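Side-chain contacts in high affinity transport system protein p37 (Mycoplasma hyorhinis, PDB 3EKI), which binds thiamine diphosphate outside the cell membrane as the lipoprotein component of a high-affinity transport system: residues Asn81-Ala86 with Val361-Asn366; Leu109-Ser114 with Val131-Asn136; Asp88-Phe93 with Asn353-Asn358. All blocks are in the same frame, centred on the assembly; numbering follows the deposited sequence.

Contact 1 of 3, residues Asn81-Ala86 with Val361-Asn366; sequences NKLKNA and VQTFIN
The C-terminal end of helix 64-85 passes helix 354-369 with the short axes 10.4 Å apart at closest approach and their directions 127° apart, an oblique crossing that leans toward antiparallel. L83 is the residue of 81-86 that bridges this wide gap. Its CG lies anti to the carbonyl carbon (chi1 -69°), which sends the two methyls out to the other helix. L83 CD1 comes within 3.7 Å of T363 OG1, the two side chains sliding past each other in opposite directions, and it also rests 4.0 Å from Q362 CG. Both L83 methyls, CD1 and CD2, lie 3.9 Å from N366 ND2, the two side chains approaching from opposite directions. No hydrogen bond crosses between the segments. T363 OG1 bonds back to the carbonyl of L359, one helical turn earlier, and N366 ND2 bonds to E79, tying the two helices together. N366 OD1 accepts from Q362 NE2 at 2.9 Å, a nearly straight bond (165°) that lies in the amide plane of Q362 but arrives above the carbonyl plane of N366. L83 thus ends a longer helix-helix interface, continuing through F76, E79 and F80, on the outer part of a periplasmic-binding-protein-type fold.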
loop_
_atom_site.group_PDB
_atom_site.type_symbol
_atom_site.label_atom_id
_atom_site.label_comp_id
_atom_site.label_asym_id
_atom_site.label_seq_id
_atom_site.Cartn_x
_atom_site.Cartn_y
_atom_site.Cartn_z
ATOM N N ASN A 81 23.937 5.948 -15.445
ATOM C CA ASN A 81 24.893 5.992 -16.578
ATOM C C ASN A 81 26.252 5.482 -16.150
ATOM O O ASN A 81 27.022 4.945 -16.952
ATOM C CB ASN A 81 24.941 7.392 -17.192
ATOM C CG ASN A 81 23.727 7.646 -18.058
ATOM O OD1 ASN A 81 23.457 7.012 -19.070
ATOM N ND2 ASN A 81 22.892 8.600 -17.655
ATOM N N LYS A 82 26.560 5.618 -14.856
ATOM C CA LYS A 82 27.798 4.986 -14.368
ATOM C C LYS A 82 27.779 3.491 -14.565
ATOM O O LYS A 82 28.719 2.884 -15.063
ATOM C CB LYS A 82 27.997 5.379 -12.900
ATOM C CG LYS A 82 29.271 4.812 -12.282
ATOM C CD LYS A 82 29.080 4.583 -10.784
ATOM C CE LYS A 82 29.803 3.337 -10.289
ATOM N NZ LYS A 82 28.853 2.352 -9.673
ATOM N N LEU A 83 26.680 2.836 -14.168
ATOM C CA LEU A 83 26.548 1.403 -14.359
ATOM C C LEU A 83 26.597 0.998 -15.818
ATOM O O LEU A 83 27.247 0.031 -16.215
ATOM C CB LEU A 83 25.197 0.929 -13.799
ATOM C CG LEU A 83 24.997 0.951 -12.300
ATOM C CD1 LEU A 83 23.655 0.283 -12.004
ATOM C CD2 LEU A 83 26.122 0.239 -11.577
ATOM N N LYS A 84 25.864 1.785 -16.600
ATOM C CA LYS A 84 25.767 1.573 -18.031
ATOM C C LYS A 84 27.155 1.597 -18.677
ATOM O O LYS A 84 27.490 0.720 -19.473
ATOM C CB LYS A 84 24.905 2.649 -18.682
ATOM C CG LYS A 84 24.842 2.565 -20.208
ATOM C CD LYS A 84 24.618 3.956 -20.749
ATOM C CE LYS A 84 24.747 4.075 -22.237
ATOM N NZ LYS A 84 26.160 4.185 -22.633
ATOM N N ASN A 85 27.920 2.623 -18.327
ATOM C CA ASN A 85 29.207 2.825 -19.010
ATOM C C ASN A 85 30.352 2.003 -18.456
ATOM O O ASN A 85 31.401 1.928 -19.098
ATOM C CB ASN A 85 29.522 4.335 -18.980
ATOM C CG ASN A 85 28.623 5.050 -19.983
ATOM O OD1 ASN A 85 28.439 4.554 -21.104
ATOM N ND2 ASN A 85 28.060 6.183 -19.594
ATOM N N ALA A 86 30.174 1.367 -17.311
ATOM C CA ALA A 86 31.171 0.490 -16.725
ATOM C C ALA A 86 31.141 -0.922 -17.297
ATOM O O ALA A 86 31.972 -1.720 -16.880
ATOM C CB ALA A 86 30.944 0.421 -15.227
ATOM N N VAL A 361 16.501 -1.224 -12.817
ATOM C CA VAL A 361 16.233 -1.933 -11.543
ATOM C C VAL A 361 17.409 -1.811 -10.599
ATOM O O VAL A 361 17.278 -1.463 -9.423
ATOM C CB VAL A 361 15.844 -3.404 -11.798
ATOM C CG1 VAL A 361 15.843 -4.212 -10.505
ATOM C CG2 VAL A 361 14.490 -3.504 -12.482
ATOM N N GLN A 362 18.638 -2.074 -11.063
ATOM C CA GLN A 362 19.808 -2.025 -10.210
ATOM C C GLN A 362 20.082 -0.618 -9.709
ATOM O O GLN A 362 20.592 -0.447 -8.592
ATOM C CB GLN A 362 21.035 -2.544 -10.972
ATOM C CG GLN A 362 22.212 -2.862 -10.058
ATOM C CD GLN A 362 21.854 -3.961 -9.066
ATOM O OE1 GLN A 362 21.393 -5.002 -9.511
ATOM N NE2 GLN A 362 22.083 -3.682 -7.795
ATOM N N THR A 363 19.706 0.371 -10.527
ATOM C CA THR A 363 19.872 1.751 -10.085
ATOM C C THR A 363 18.958 2.051 -8.880
ATOM O O THR A 363 19.414 2.708 -7.932
ATOM C CB THR A 363 19.646 2.740 -11.235
ATOM O OG1 THR A 363 20.677 2.520 -12.214
ATOM C CG2 THR A 363 19.780 4.176 -10.764
ATOM N N PHE A 364 17.726 1.574 -8.896
ATOM C CA PHE A 364 16.846 1.741 -7.727
ATOM C C PHE A 364 17.514 1.119 -6.500
ATOM O O PHE A 364 17.593 1.750 -5.441
ATOM C CB PHE A 364 15.452 1.143 -7.942
ATOM C CG PHE A 364 14.465 2.053 -8.615
ATOM C CD1 PHE A 364 13.834 3.078 -7.939
ATOM C CD2 PHE A 364 14.149 1.888 -9.949
ATOM C CE1 PHE A 364 12.915 3.884 -8.585
ATOM C CE2 PHE A 364 13.251 2.684 -10.608
ATOM C CZ PHE A 364 12.630 3.709 -9.927
ATOM N N ILE A 365 17.992 -0.102 -6.637
ATOM C CA ILE A 365 18.603 -0.873 -5.560
ATOM C C ILE A 365 19.803 -0.137 -4.989
ATOM O O ILE A 365 19.974 0.037 -3.771
ATOM C CB ILE A 365 18.966 -2.283 -6.052
ATOM C CG1 ILE A 365 17.731 -3.120 -6.382
ATOM C CG2 ILE A 365 19.848 -3.001 -5.050
ATOM C CD1 ILE A 365 17.964 -4.417 -7.126
ATOM N N ASN A 366 20.671 0.317 -5.906
ATOM C CA ASN A 366 21.895 0.980 -5.454
ATOM C C ASN A 366 21.607 2.338 -4.845
ATOM O O ASN A 366 22.323 2.725 -3.905
ATOM C CB ASN A 366 22.910 1.091 -6.617
ATOM C CG ASN A 366 23.447 -0.223 -7.091
ATOM O OD1 ASN A 366 23.204 -1.321 -6.595
ATOM N ND2 ASN A 366 24.267 -0.168 -8.146
#

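Contact 2 of 3, residues Leu109-Ser114 with Val131-Asn136; sequences LLNNLS and VEFLKN
This is an aromatic-aliphatic contact between two neighbouring helices, 106-115 and 127-136, which follow each other in the chain with strand 122-125 between them in sequence. F133 reaches across to L110, and the ring lies flat against the leucine: L110 CB sits 3.8 Å from the ring centroid of F133 and only 5° off its normal, a CH-pi contact over the middle of one face. The CD1 branch of L110 continues toward the root of the phenylalanine, 3.7 Å from F133 CB, so the two side chains overlap while pointing in opposite directions. F133 gets there because CG is anti to the backbone N (chi1 177°), which extends the ring toward the facing helix. At the rim of the ring, near its plane, S114 OG stands 3.2 Å from F133 CZ. That hydroxyl donates to L110 O at 2.9 Å, and the same oxygen takes S114 N on the opposite face of its carbonyl plane; two bonds thus grip it. N111 OD1 approaches obliquely, 3.8 Å from F133 CE1. I140 touches F133 and S114. The axes of the two short segments diverge by 41°, and the helices pack side by side, with L110 against N125 and I141 of the sheet strands, consistent with the alpha/beta lobes of periplasmic-binding-protein folds; the L110 side chain is about 10 Å from the bound thiamine diphosphate.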
loop_
_atom_site.group_PDB
_atom_site.type_symbol
_atom_site.label_atom_id
_atom_site.label_comp_id
_atom_site.label_asym_id
_atom_site.label_seq_id
_atom_site.Cartn_x
_atom_site.Cartn_y
_atom_site.Cartn_z
ATOM N N LEU A 109 -2.070 4.796 -15.605
ATOM C CA LEU A 109 -0.689 4.324 -15.703
ATOM C C LEU A 109 -0.619 3.041 -16.490
ATOM O O LEU A 109 0.182 2.865 -17.415
ATOM C CB LEU A 109 -0.082 4.081 -14.324
ATOM C CG LEU A 109 1.373 3.602 -14.356
ATOM C CD1 LEU A 109 2.265 4.809 -14.650
ATOM C CD2 LEU A 109 1.781 2.925 -13.068
ATOM N N LEU A 110 -1.478 2.091 -16.086
ATOM C CA LEU A 110 -1.391 0.778 -16.715
ATOM C C LEU A 110 -1.895 0.838 -18.151
ATOM O O LEU A 110 -1.278 0.194 -18.990
ATOM C CB LEU A 110 -2.136 -0.281 -15.917
ATOM C CG LEU A 110 -1.653 -0.482 -14.479
ATOM C CD1 LEU A 110 -2.514 -1.553 -13.829
ATOM C CD2 LEU A 110 -0.171 -0.819 -14.421
ATOM N N ASN A 111 -2.958 1.593 -18.403
ATOM C CA ASN A 111 -3.390 1.699 -19.798
ATOM C C ASN A 111 -2.322 2.362 -20.658
ATOM O O ASN A 111 -2.079 1.960 -21.792
ATOM C CB ASN A 111 -4.667 2.519 -19.884
ATOM C CG ASN A 111 -5.911 1.852 -19.348
ATOM O OD1 ASN A 111 -5.926 0.660 -19.064
ATOM N ND2 ASN A 111 -6.966 2.652 -19.213
ATOM N N ASN A 112 -1.698 3.411 -20.127
ATOM C CA ASN A 112 -0.739 4.140 -20.969
ATOM C C ASN A 112 0.510 3.298 -21.154
ATOM O O ASN A 112 1.084 3.295 -22.238
ATOM C CB ASN A 112 -0.424 5.497 -20.379
ATOM C CG ASN A 112 -1.442 6.576 -20.668
ATOM O OD1 ASN A 112 -2.588 6.327 -21.053
ATOM N ND2 ASN A 112 -1.026 7.822 -20.460
ATOM N N LEU A 113 0.943 2.565 -20.135
ATOM C CA LEU A 113 2.090 1.690 -20.351
ATOM C C LEU A 113 1.781 0.611 -21.379
ATOM O O LEU A 113 2.661 0.156 -22.123
ATOM C CB LEU A 113 2.515 1.030 -19.046
ATOM C CG LEU A 113 3.239 1.911 -18.030
ATOM C CD1 LEU A 113 3.421 1.151 -16.718
ATOM C CD2 LEU A 113 4.579 2.389 -18.555
ATOM N N SER A 114 0.520 0.186 -21.416
ATOM C CA SER A 114 0.160 -0.867 -22.361
ATOM C C SER A 114 0.161 -0.400 -23.811
ATOM O O SER A 114 0.165 -1.283 -24.666
ATOM C CB SER A 114 -1.248 -1.385 -22.036
ATOM O OG SER A 114 -1.175 -2.086 -20.813
ATOM N N VAL A 131 -1.738 -7.328 -10.726
ATOM C CA VAL A 131 -2.022 -8.733 -10.976
ATOM C C VAL A 131 -3.363 -8.850 -11.686
ATOM O O VAL A 131 -3.488 -9.557 -12.686
ATOM C CB VAL A 131 -2.010 -9.551 -9.661
ATOM C CG1 VAL A 131 -2.625 -10.935 -9.845
ATOM C CG2 VAL A 131 -0.583 -9.663 -9.125
ATOM N N GLU A 132 -4.385 -8.144 -11.204
ATOM C CA GLU A 132 -5.717 -8.232 -11.819
ATOM C C GLU A 132 -5.676 -7.676 -13.244
ATOM O O GLU A 132 -6.353 -8.151 -14.163
ATOM C CB GLU A 132 -6.736 -7.493 -10.980
ATOM C CG GLU A 132 -6.988 -7.976 -9.566
ATOM C CD GLU A 132 -7.686 -9.317 -9.460
ATOM O OE1 GLU A 132 -8.223 -9.766 -10.494
ATOM O OE2 GLU A 132 -7.703 -9.914 -8.356
ATOM N N PHE A 133 -4.860 -6.640 -13.472
ATOM C CA PHE A 133 -4.784 -6.070 -14.823
ATOM C C PHE A 133 -4.142 -7.072 -15.773
ATOM O O PHE A 133 -4.589 -7.290 -16.902
ATOM C CB PHE A 133 -3.985 -4.765 -14.780
ATOM C CG PHE A 133 -3.773 -4.117 -16.141
ATOM C CD1 PHE A 133 -4.736 -3.295 -16.686
ATOM C CD2 PHE A 133 -2.609 -4.328 -16.854
ATOM C CE1 PHE A 133 -4.556 -2.694 -17.923
ATOM C CE2 PHE A 133 -2.418 -3.735 -18.107
ATOM C CZ PHE A 133 -3.383 -2.907 -18.623
ATOM N N LEU A 134 -3.056 -7.692 -15.315
ATOM C CA LEU A 134 -2.340 -8.640 -16.170
ATOM C C LEU A 134 -3.110 -9.936 -16.374
ATOM O O LEU A 134 -2.921 -10.616 -17.385
ATOM C CB LEU A 134 -0.943 -8.862 -15.594
ATOM C CG LEU A 134 0.037 -7.728 -15.886
ATOM C CD1 LEU A 134 1.327 -7.891 -15.103
ATOM C CD2 LEU A 134 0.376 -7.667 -17.373
ATOM N N LYS A 135 -4.005 -10.301 -15.456
ATOM C CA LYS A 135 -4.872 -11.454 -15.680
ATOM C C LYS A 135 -5.728 -11.227 -16.921
ATOM O O LYS A 135 -5.936 -12.124 -17.727
ATOM C CB LYS A 135 -5.741 -11.687 -14.445
ATOM C CG LYS A 135 -6.019 -13.146 -14.141
ATOM C CD LYS A 135 -5.986 -13.448 -12.651
ATOM C CE LYS A 135 -6.617 -14.788 -12.314
ATOM N NZ LYS A 135 -6.474 -15.810 -13.388
ATOM N N ASN A 136 -6.200 -9.992 -17.069
ATOM C CA ASN A 136 -7.038 -9.565 -18.163
ATOM C C ASN A 136 -6.205 -9.293 -19.419
ATOM O O ASN A 136 -6.719 -9.388 -20.537
ATOM C CB ASN A 136 -7.792 -8.285 -17.798
ATOM C CG ASN A 136 -8.820 -8.475 -16.702
ATOM O OD1 ASN A 136 -9.453 -9.529 -16.594
ATOM N ND2 ASN A 136 -8.985 -7.437 -15.885
#

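Contact 3 of 3, residues Asp88-Phe93 with Asn353-Asn358; sequences DKTKNF and NQLEQN
T90 holds OG1 between the backbone N and the carbonyl carbon (chi1 46°), which leaves CG2 anti to the carbonyl carbon and aimed at L355; the leucine, its CG anti to the carbonyl carbon (chi1 -60°), reaches back to the loop. The two side chains meet at an oblique angle, T90 CG2 lying 3.9 Å from L355 CB. The threonine hydroxyl is bonded to the carbonyl oxygen of K84 at the end of helix 64-85. L355 CD1 completes the contact: it lies 4.1 Å from K89 O and 4.2 Å from F93 CE2, the leucine and phenylalanine side chains crossing at about a right angle. F93 in turn stacks its ring on W42. Residues T90 to F93 make a type I beta turn, closed by F93 N to T90 O at 3.2 Å. On the helix side, N353 OD1 accepts E356 N at 3.1 Å, in the carbonyl plane and on a lone pair, with a second, weak bond from L355 N. N353 is therefore the N-cap of helix 354-369, whose first-turn leucine packs against a type I beta turn and the residue before it, while E356 OE1 bonds to the backbone N of D43, a ligand of a bound calcium ion.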
loop_
_atom_site.group_PDB
_atom_site.type_symbol
_atom_site.label_atom_id
_atom_site.label_comp_id
_atom_site.label_asym_id
_atom_site.label_seq_id
_atom_site.Cartn_x
_atom_site.Cartn_y
_atom_site.Cartn_z
ATOM N N ASP A 88 30.776 -3.456 -20.829
ATOM C CA ASP A 88 30.897 -3.565 -22.273
ATOM C C ASP A 88 29.578 -3.795 -22.979
ATOM O O ASP A 88 29.282 -3.307 -24.068
ATOM C CB ASP A 88 31.850 -4.729 -22.584
ATOM C CG ASP A 88 33.316 -4.388 -22.400
ATOM O OD1 ASP A 88 33.621 -3.261 -21.961
ATOM O OD2 ASP A 88 34.160 -5.256 -22.708
ATOM N N LYS A 89 28.725 -4.582 -22.296
ATOM C CA LYS A 89 27.453 -4.893 -22.912
ATOM C C LYS A 89 26.648 -3.631 -23.188
ATOM O O LYS A 89 25.833 -3.639 -24.102
ATOM C CB LYS A 89 26.606 -5.814 -22.010
ATOM C CG LYS A 89 27.297 -7.100 -21.607
ATOM C CD LYS A 89 26.462 -7.859 -20.585
ATOM C CE LYS A 89 27.332 -8.856 -19.827
ATOM N NZ LYS A 89 26.723 -10.223 -19.890
ATOM N N THR A 90 26.846 -2.564 -22.418
ATOM C CA THR A 90 25.947 -1.417 -22.587
ATOM C C THR A 90 26.630 -0.066 -22.791
ATOM O O THR A 90 25.919 0.907 -23.032
ATOM C CB THR A 90 25.026 -1.297 -21.354
ATOM O OG1 THR A 90 25.809 -1.447 -20.173
ATOM C CG2 THR A 90 23.992 -2.422 -21.353
ATOM N N LYS A 91 27.949 0.009 -22.705
ATOM C CA LYS A 91 28.660 1.282 -22.709
ATOM C C LYS A 91 28.579 2.005 -24.034
ATOM O O LYS A 91 28.739 3.228 -24.019
ATOM C CB LYS A 91 30.130 1.095 -22.325
ATOM C CG LYS A 91 30.932 0.279 -23.320
ATOM C CD LYS A 91 32.392 0.183 -22.862
ATOM C CE LYS A 91 33.269 -0.312 -24.011
ATOM N NZ LYS A 91 34.603 -0.782 -23.532
ATOM N N ASN A 92 28.319 1.287 -25.118
ATOM C CA ASN A 92 28.221 1.933 -26.426
ATOM C C ASN A 92 26.847 2.457 -26.796
ATOM O O ASN A 92 26.661 3.137 -27.811
ATOM C CB ASN A 92 28.718 0.933 -27.492
ATOM C CG ASN A 92 30.188 0.616 -27.246
ATOM O OD1 ASN A 92 31.003 1.522 -27.045
ATOM N ND2 ASN A 92 30.538 -0.657 -27.241
ATOM N N PHE A 93 25.788 2.201 -26.008
ATOM C CA PHE A 93 24.486 2.805 -26.297
ATOM C C PHE A 93 24.508 4.291 -25.920
ATOM O O PHE A 93 25.462 4.686 -25.229
ATOM C CB PHE A 93 23.361 2.116 -25.513
ATOM C CG PHE A 93 23.008 0.689 -25.885
ATOM C CD1 PHE A 93 22.254 0.421 -27.019
ATOM C CD2 PHE A 93 23.413 -0.385 -25.120
ATOM C CE1 PHE A 93 21.914 -0.860 -27.383
ATOM C CE2 PHE A 93 23.054 -1.672 -25.478
ATOM C CZ PHE A 93 22.291 -1.930 -26.604
ATOM N N ASN A 353 14.367 -1.844 -23.896
ATOM C CA ASN A 353 15.404 -2.866 -23.957
ATOM C C ASN A 353 15.658 -3.549 -22.621
ATOM O O ASN A 353 15.738 -2.852 -21.599
ATOM C CB ASN A 353 16.699 -2.211 -24.434
ATOM C CG ASN A 353 17.884 -3.145 -24.466
ATOM O OD1 ASN A 353 18.628 -3.279 -23.501
ATOM N ND2 ASN A 353 18.028 -3.794 -25.617
ATOM N N GLN A 354 15.745 -4.866 -22.603
ATOM C CA GLN A 354 15.959 -5.656 -21.396
ATOM C C GLN A 354 17.189 -5.268 -20.599
ATOM O O GLN A 354 17.153 -5.210 -19.363
ATOM C CB GLN A 354 16.080 -7.155 -21.732
ATOM C CG GLN A 354 15.278 -8.074 -20.820
ATOM C CD GLN A 354 15.103 -9.479 -21.369
ATOM O OE1 GLN A 354 15.524 -10.459 -20.749
ATOM N NE2 GLN A 354 14.474 -9.593 -22.536
ATOM N N LEU A 355 18.303 -4.986 -21.267
ATOM C CA LEU A 355 19.526 -4.546 -20.622
ATOM C C LEU A 355 19.271 -3.228 -19.887
ATOM O O LEU A 355 19.738 -3.076 -18.753
ATOM C CB LEU A 355 20.661 -4.346 -21.632
ATOM C CG LEU A 355 21.052 -5.580 -22.431
ATOM C CD1 LEU A 355 22.070 -5.205 -23.509
ATOM C CD2 LEU A 355 21.633 -6.661 -21.532
ATOM N N GLU A 356 18.542 -2.325 -20.541
ATOM C CA GLU A 356 18.182 -1.043 -19.918
ATOM C C GLU A 356 17.263 -1.250 -18.717
ATOM O O GLU A 356 17.456 -0.601 -17.677
ATOM C CB GLU A 356 17.558 -0.124 -20.966
ATOM C CG GLU A 356 17.451 1.332 -20.518
ATOM C CD GLU A 356 17.016 2.277 -21.616
ATOM O OE1 GLU A 356 16.584 1.759 -22.672
ATOM O OE2 GLU A 356 17.088 3.514 -21.435
ATOM N N GLN A 357 16.290 -2.140 -18.841
ATOM C CA GLN A 357 15.388 -2.420 -17.706
ATOM C C GLN A 357 16.179 -2.893 -16.508
ATOM O O GLN A 357 16.024 -2.428 -15.375
ATOM C CB GLN A 357 14.329 -3.463 -18.093
ATOM C CG GLN A 357 13.288 -3.057 -19.103
ATOM C CD GLN A 357 12.243 -4.143 -19.282
ATOM O OE1 GLN A 357 11.943 -4.849 -18.325
ATOM N NE2 GLN A 357 11.694 -4.285 -20.470
ATOM N N ASN A 358 17.066 -3.859 -16.691
ATOM C CA ASN A 358 17.857 -4.392 -15.603
ATOM C C ASN A 358 18.775 -3.340 -15.005
ATOM O O ASN A 358 18.990 -3.315 -13.791
ATOM C CB ASN A 358 18.673 -5.610 -16.049
ATOM C CG ASN A 358 17.790 -6.767 -16.483
ATOM O OD1 ASN A 358 16.644 -6.895 -16.049
ATOM N ND2 ASN A 358 18.286 -7.616 -17.382
#

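Contacts 1 and 3 share helix 354-369 and lie about 10 Å apart between centres, contact 3 at the helix start and contact 1 further along. They also touch: K84 of segment 81-86, whose NZ bonds to F93 O, ties the loop to the helix end. Each rests on one leucine, which in contact 1 meets mostly polar side chains, in contact 3 mainly a methyl and a ring. All three contacts are partly buried. Contact 2 lies closest to the chain centre, about 17 Å from it between centres, against about 26 and 31 Å for contacts 1 and 3. It joins two other helices through a ring face against a buried leucine. None carries a hydrogen bond across its segments.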